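Local atomic coordinates of ethylbenzene dehydrogenase alpha-subunit (Aromatoleum aromaticum, PDB entry 2IVF), a protein that belongs to the molybdopterin oxidoreductase family and binds a molybdenum atom, an iron/sulfur cluster and the ligands MGD and MD1. Residues A[851-855]-A[856-860]; A[523-526]-A[527-530]. All coordinates share one frame; numbering follows the deposited sequence.

Contact 1: A[851-855]-A[856-860]. With MD1 (phosphoric acid 4-(2-amino-4-oxo-3,4,5,6,-tetrahydro-pteridin-6-yl)-2-hydroxy-3,4-dimercapto-but-3-en-yl ester guanylate ester), chain N.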
loop_
_atom_site.group_PDB
_atom_site.type_symbol
_atom_site.label_atom_id
_atom_site.label_comp_id
_atom_site.label_asym_id
_atom_site.label_seq_id
_atom_site.Cartn_x
_atom_site.Cartn_y
_atom_site.Cartn_z
ATOM N N ARG A 851 -0.338 -3.501 1.915
ATOM C CA ARG A 851 0.600 -2.521 1.398
ATOM C C ARG A 851 0.210 -2.146 -0.024
ATOM O O ARG A 851 0.276 -0.962 -0.406
ATOM C CB ARG A 851 1.984 -3.097 1.325
ATOM C CG ARG A 851 2.906 -2.205 0.552
ATOM C CD ARG A 851 4.317 -2.742 0.541
ATOM N NE ARG A 851 5.017 -2.455 1.749
ATOM C CZ ARG A 851 5.983 -3.189 2.263
ATOM N NH1 ARG A 851 6.274 -4.398 1.792
ATOM N NH2 ARG A 851 6.549 -2.766 3.370
ATOM N N VAL A 852 -0.260 -3.134 -0.784
ATOM C CA VAL A 852 -0.206 -3.042 -2.257
ATOM C C VAL A 852 -1.449 -2.384 -2.881
ATOM O O VAL A 852 -1.554 -2.224 -4.100
ATOM C CB VAL A 852 0.045 -4.433 -2.868
ATOM C CG1 VAL A 852 1.377 -4.998 -2.346
ATOM C CG2 VAL A 852 -1.112 -5.418 -2.507
ATOM N N SER A 853 -2.383 -1.999 -2.032
ATOM C CA SER A 853 -3.672 -1.460 -2.460
ATOM C C SER A 853 -4.273 -0.731 -1.303
ATOM O O SER A 853 -3.943 -1.038 -0.155
ATOM C CB SER A 853 -4.620 -2.566 -2.926
ATOM O OG SER A 853 -5.901 -2.057 -3.316
ATOM N N ILE A 854 -5.159 0.226 -1.605
ATOM C CA ILE A 854 -6.062 0.791 -0.597
ATOM C C ILE A 854 -7.351 -0.061 -0.727
ATOM O O ILE A 854 -8.118 0.017 -1.716
ATOM C CB ILE A 854 -6.324 2.299 -0.760
ATOM C CG1 ILE A 854 -4.998 3.075 -0.763
ATOM C CG2 ILE A 854 -7.208 2.813 0.328
ATOM C CD1 ILE A 854 -4.150 2.949 0.562
ATOM N N HIS A 855 -7.571 -0.927 0.256
ATOM C CA HIS A 855 -8.623 -1.940 0.146
ATOM C C HIS A 855 -8.491 -2.681 -1.184
ATOM O O HIS A 855 -7.377 -3.063 -1.520
ATOM C CB HIS A 855 -9.975 -1.281 0.390
ATOM C CG HIS A 855 -9.970 -0.540 1.658
ATOM N ND1 HIS A 855 -10.013 -1.178 2.872
ATOM C CD2 HIS A 855 -9.735 0.763 1.918
ATOM C CE1 HIS A 855 -9.892 -0.277 3.830
ATOM N NE2 HIS A 855 -9.721 0.907 3.286
ATOM N N SER A 856 -9.568 -2.844 -1.977
ATOM C CA SER A 856 -9.458 -3.562 -3.256
ATOM C C SER A 856 -9.302 -2.630 -4.450
ATOM O O SER A 856 -9.306 -3.085 -5.602
ATOM C CB SER A 856 -10.670 -4.474 -3.487
ATOM O OG SER A 856 -10.903 -5.334 -2.378
ATOM N N THR A 857 -9.204 -1.341 -4.181
ATOM C CA THR A 857 -9.177 -0.316 -5.214
ATOM C C THR A 857 -8.116 -0.588 -6.270
ATOM O O THR A 857 -8.368 -0.359 -7.476
ATOM C CB THR A 857 -8.979 1.066 -4.565
ATOM O OG1 THR A 857 -10.163 1.320 -3.810
ATOM C CG2 THR A 857 -8.782 2.198 -5.593
ATOM N N HIS A 858 -6.982 -1.122 -5.830
ATOM C CA HIS A 858 -5.825 -1.360 -6.702
ATOM C C HIS A 858 -5.465 -2.845 -6.822
ATOM O O HIS A 858 -4.431 -3.216 -7.480
ATOM C CB HIS A 858 -4.610 -0.618 -6.172
ATOM C CG HIS A 858 -4.895 0.784 -5.753
ATOM N ND1 HIS A 858 -5.349 1.103 -4.501
ATOM C CD2 HIS A 858 -4.814 1.948 -6.433
ATOM C CE1 HIS A 858 -5.552 2.408 -4.424
ATOM N NE2 HIS A 858 -5.186 2.952 -5.571
ATOM N N LEU A 859 -6.283 -3.705 -6.225
ATOM C CA LEU A 859 -6.008 -5.133 -6.243
ATOM C C LEU A 859 -6.277 -5.766 -7.586
ATOM O O LEU A 859 -5.838 -6.899 -7.875
ATOM C CB LEU A 859 -6.761 -5.860 -5.116
ATOM C CG LEU A 859 -6.229 -5.671 -3.710
ATOM C CD1 LEU A 859 -7.069 -6.541 -2.695
ATOM C CD2 LEU A 859 -4.679 -5.916 -3.629
ATOM N N THR A 860 -7.017 -5.053 -8.413
ATOM C CA THR A 860 -7.255 -5.489 -9.770
ATOM C C THR A 860 -6.563 -4.561 -10.767
ATOM O O THR A 860 -6.921 -4.517 -11.954
ATOM C CB THR A 860 -8.787 -5.664 -10.059
ATOM O OG1 THR A 860 -9.510 -4.486 -9.651
ATOM C CG2 THR A 860 -9.308 -6.926 -9.376
HETATM P PB MD1 N . -14.619 -2.446 1.615
HETATM O O3B MD1 N . -13.437 -2.404 0.565
HETATM O O1B MD1 N . -15.019 -1.039 1.876
HETATM O O2B MD1 N . -15.602 -3.515 1.331
HETATM O O3A MD1 N . -13.854 -2.951 2.909
HETATM C C10 MD1 N . -13.238 -2.052 3.857
HETATM C C11 MD1 N . -12.488 -2.975 4.804
HETATM O O11 MD1 N . -11.281 -3.338 4.051
HETATM C C12 MD1 N . -12.071 -2.228 6.042
HETATM S S12 MD1 N . -12.063 -0.519 6.106
HETATM C C13 MD1 N . -11.611 -2.891 7.152
HETATM S S13 MD1 N . -11.085 -2.081 8.535
HETATM C C14 MD1 N . -11.566 -4.369 7.236
HETATM N N15 MD1 N . -10.307 -5.003 7.436
HETATM C C16 MD1 N . -10.180 -6.367 7.394
HETATM C C15 MD1 N . -8.947 -6.900 7.719
HETATM O O14 MD1 N . -7.978 -6.166 8.052
HETATM N N17 MD1 N . -8.855 -8.247 7.582
HETATM C C17 MD1 N . -9.952 -9.029 7.215
HETATM N N16 MD1 N . -9.751 -10.337 7.140
HETATM N N18 MD1 N . -11.148 -8.478 6.954
HETATM C C20 MD1 N . -11.268 -7.171 7.046
HETATM N N8 MD1 N . -12.488 -6.612 6.834
HETATM C C7 MD1 N . -12.756 -5.200 6.824
HETATM P PA MD1 N . -13.312 -2.868 -0.972
HETATM O O1A MD1 N . -12.197 -2.045 -1.531
HETATM O O2A MD1 N . -13.144 -4.338 -0.989
HETATM O "O5'" MD1 N . -14.680 -2.496 -1.668
HETATM C "C5'" MD1 N . -14.921 -1.110 -1.885
HETATM C "C4'" MD1 N . -15.323 -0.892 -3.285
HETATM O "O4'" MD1 N . -15.365 0.525 -3.404
HETATM C "C1'" MD1 N . -15.056 0.775 -4.776
HETATM N N9 MD1 N . -14.637 2.153 -5.063
HETATM C C4 MD1 N . -15.421 3.039 -5.660
HETATM N N3 MD1 N . -16.699 2.909 -6.091
HETATM C C2 MD1 N . -17.321 3.941 -6.661
HETATM N N2 MD1 N . -18.608 3.826 -7.083
HETATM N N1 MD1 N . -16.599 5.099 -6.872
HETATM C C6 MD1 N . -15.302 5.297 -6.464
HETATM O O6 MD1 N . -14.775 6.395 -6.638
HETATM C C5 MD1 N . -14.677 4.220 -5.816
HETATM N N7 MD1 N . -13.467 4.004 -5.312
HETATM C C8 MD1 N . -13.461 2.750 -4.849
HETATM C "C2'" MD1 N . -13.909 -0.180 -5.092
HETATM O "O2'" MD1 N . -13.787 -0.495 -6.501
HETATM C "C3'" MD1 N . -14.211 -1.401 -4.210
HETATM O "O3'" MD1 N . -14.695 -2.528 -4.987
HETATM O O HOH W 1 -2.065 -4.133 -6.229
#
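The hydroxyl of S853 is gripped from two directions: its OG accepts from H858 N at 2.9 Å and donates across a short 2.5 Å to H855 O. With OG anti to the backbone N (chi1 178°), the side chain reaches from just before the type II' turn (I854 to T857) to H858 N just after it; T857 N to I854 O at 3.0 Å closes the turn. The donor hydroxyl stands well above the plane of the H855 carbonyl. Next to it, the H858 imidazole uses ND1 as an acceptor: I854 N meets it at 3.0 Å, and the N-H...N angle of 175° is nearly straight. CD2 of L859 presses on S853 CB at a tight 3.4 Å, and water 1 joins the carbonyls of V852 and H858.

The H855-S856 peptide thus has its oxygen tied to S853, while S856 N donates to phosphate oxygen O1A of MD1 at 2.8 Å. S856 OG donates to O2A, and H855 ND1 shares a hydrogen bond with O11 at 2.8 Å. Such a turn, held by the bonds of S853 and H858, presents backbone and side-chain donors to an anionic phosphate, and their combined pull would probably stabilise its negative charge.

Contact 2: A[523-526]-A[527-530]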
loop_
_atom_site.group_PDB
_atom_site.type_symbol
_atom_site.label_atom_id
_atom_site.label_comp_id
_atom_site.label_asym_id
_atom_site.label_seq_id
_atom_site.Cartn_x
_atom_site.Cartn_y
_atom_site.Cartn_z
ATOM N N THR A 523 -24.841 17.758 36.619
ATOM C CA THR A 523 -23.392 17.615 36.605
ATOM C C THR A 523 -22.941 17.141 35.232
ATOM O O THR A 523 -21.735 17.038 34.960
ATOM C CB THR A 523 -22.908 16.644 37.709
ATOM O OG1 THR A 523 -23.437 15.343 37.464
ATOM C CG2 THR A 523 -23.378 17.120 39.104
ATOM N N SER A 524 -23.914 16.886 34.354
ATOM C CA SER A 524 -23.638 16.409 33.011
ATOM C C SER A 524 -22.838 17.437 32.234
ATOM O O SER A 524 -22.965 18.629 32.481
ATOM C CB SER A 524 -24.935 16.140 32.247
ATOM O OG SER A 524 -25.641 15.066 32.830
ATOM N N THR A 525 -22.029 16.948 31.295
ATOM C CA THR A 525 -21.234 17.799 30.399
ATOM C C THR A 525 -21.815 17.843 28.994
ATOM O O THR A 525 -22.658 17.022 28.599
ATOM C CB THR A 525 -19.815 17.275 30.272
ATOM O OG1 THR A 525 -19.869 15.935 29.778
ATOM C CG2 THR A 525 -19.097 17.289 31.618
ATOM N N ASP A 526 -21.327 18.801 28.216
ATOM C CA ASP A 526 -21.676 18.879 26.801
ATOM C C ASP A 526 -21.460 17.541 26.106
ATOM O O ASP A 526 -22.287 17.093 25.291
ATOM C CB ASP A 526 -20.894 20.008 26.108
ATOM C CG ASP A 526 -19.400 20.034 26.481
ATOM O OD1 ASP A 526 -18.807 19.018 26.906
ATOM O OD2 ASP A 526 -18.813 21.120 26.349
ATOM N N GLU A 527 -20.351 16.895 26.458
ATOM C CA GLU A 527 -19.963 15.632 25.844
ATOM C C GLU A 527 -21.065 14.602 26.043
ATOM O O GLU A 527 -21.408 13.848 25.137
ATOM C CB GLU A 527 -18.657 15.137 26.462
ATOM C CG GLU A 527 -18.209 13.808 25.914
ATOM C CD GLU A 527 -16.831 13.386 26.348
ATOM O OE1 GLU A 527 -16.312 12.450 25.686
ATOM O OE2 GLU A 527 -16.282 13.964 27.321
ATOM N N MET A 528 -21.671 14.632 27.220
ATOM C CA MET A 528 -22.749 13.704 27.570
ATOM C C MET A 528 -24.058 14.043 26.845
ATOM O O MET A 528 -24.787 13.150 26.372
ATOM C CB MET A 528 -22.956 13.739 29.073
ATOM C CG MET A 528 -21.755 13.206 29.831
ATOM S SD MET A 528 -21.923 13.433 31.590
ATOM C CE MET A 528 -20.237 13.206 32.100
ATOM N N GLY A 529 -24.339 15.328 26.732
ATOM C CA GLY A 529 -25.497 15.790 25.975
ATOM C C GLY A 529 -25.379 15.344 24.534
ATOM O O GLY A 529 -26.353 14.880 23.932
ATOM N N ASN A 530 -24.186 15.482 23.979
ATOM C CA ASN A 530 -23.924 15.070 22.587
ATOM C C ASN A 530 -24.116 13.559 22.349
ATOM O O ASN A 530 -24.715 13.150 21.346
ATOM C CB ASN A 530 -22.541 15.543 22.164
ATOM C CG ASN A 530 -22.120 14.983 20.827
ATOM O OD1 ASN A 530 -21.430 13.953 20.742
ATOM N ND2 ASN A 530 -22.563 15.646 19.760
HETATM O O HOH W 2 -17.420 14.786 29.604
#
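M528 folds back across T525, the residue just before the helix, and each of its side-chain atoms finds that threonine. CB lies 3.3 Å from T525 O. The first torsion (chi1 -66°) sets CG anti to the carbonyl carbon and turns the chain toward the helix start, where CG comes within 3.3 Å of T525 OG1. Beyond CG the chain is extended, which carries SD to T525 N: the contact is 3.5 Å long and counts as a weak hydrogen bond, although its N-H...S angle of 165° is favourable. SD also lies against CA of S524. The terminal CE returns to the threonine hydroxyl, 3.6 Å from T525 OG1.

T525 and M528 therefore form a capping box, with the sulfur in the acceptor role on the M528 side. In the reciprocal bond M528 N points to T525 OG1 over a weak 3.4 Å, and T525 O takes G529 N at 3.0 Å, the first regular helical bond. The hydroxyl proton is used differently, for OG1 donates to water 2 at 2.7 Å. That water in turn donates to E527 OE2, so one solvent molecule couples the cap to the first-turn carboxylate. The acidic groups at this helix start have outside partners: D526 pairs with K803 and E527 with K234.

The contact forms the N-terminal end of helix 526-540, entered from the short loop after helix 504-520. D526, E527 and N530 rest on Y780 of helix 777-781, and M528 touches R810 in a loop.

From the N terminus, contact 2 comes first: it turns the chain from the loop after helix 504-520 into helix 526-540, in the molybdopterin oxidoreductase region. Contact 1 follows over 300 residues later, in the loop between strand 843-846 and helix 862-865 of the dinucleotide-binding region. Each is local to one stretch, a type II' turn in contact 1 and a helix N-cap in contact 2, so they neither nest nor cross. Their centres are 41 Å apart and their nearest atoms about 25 Å. Contact 2 joins a helix start to helix 777-781, whereas the stretch holding contact 1 lies between MD1 and the beta-subunit, which R851 reaches by salt bridges and T860 by a hydrogen bond.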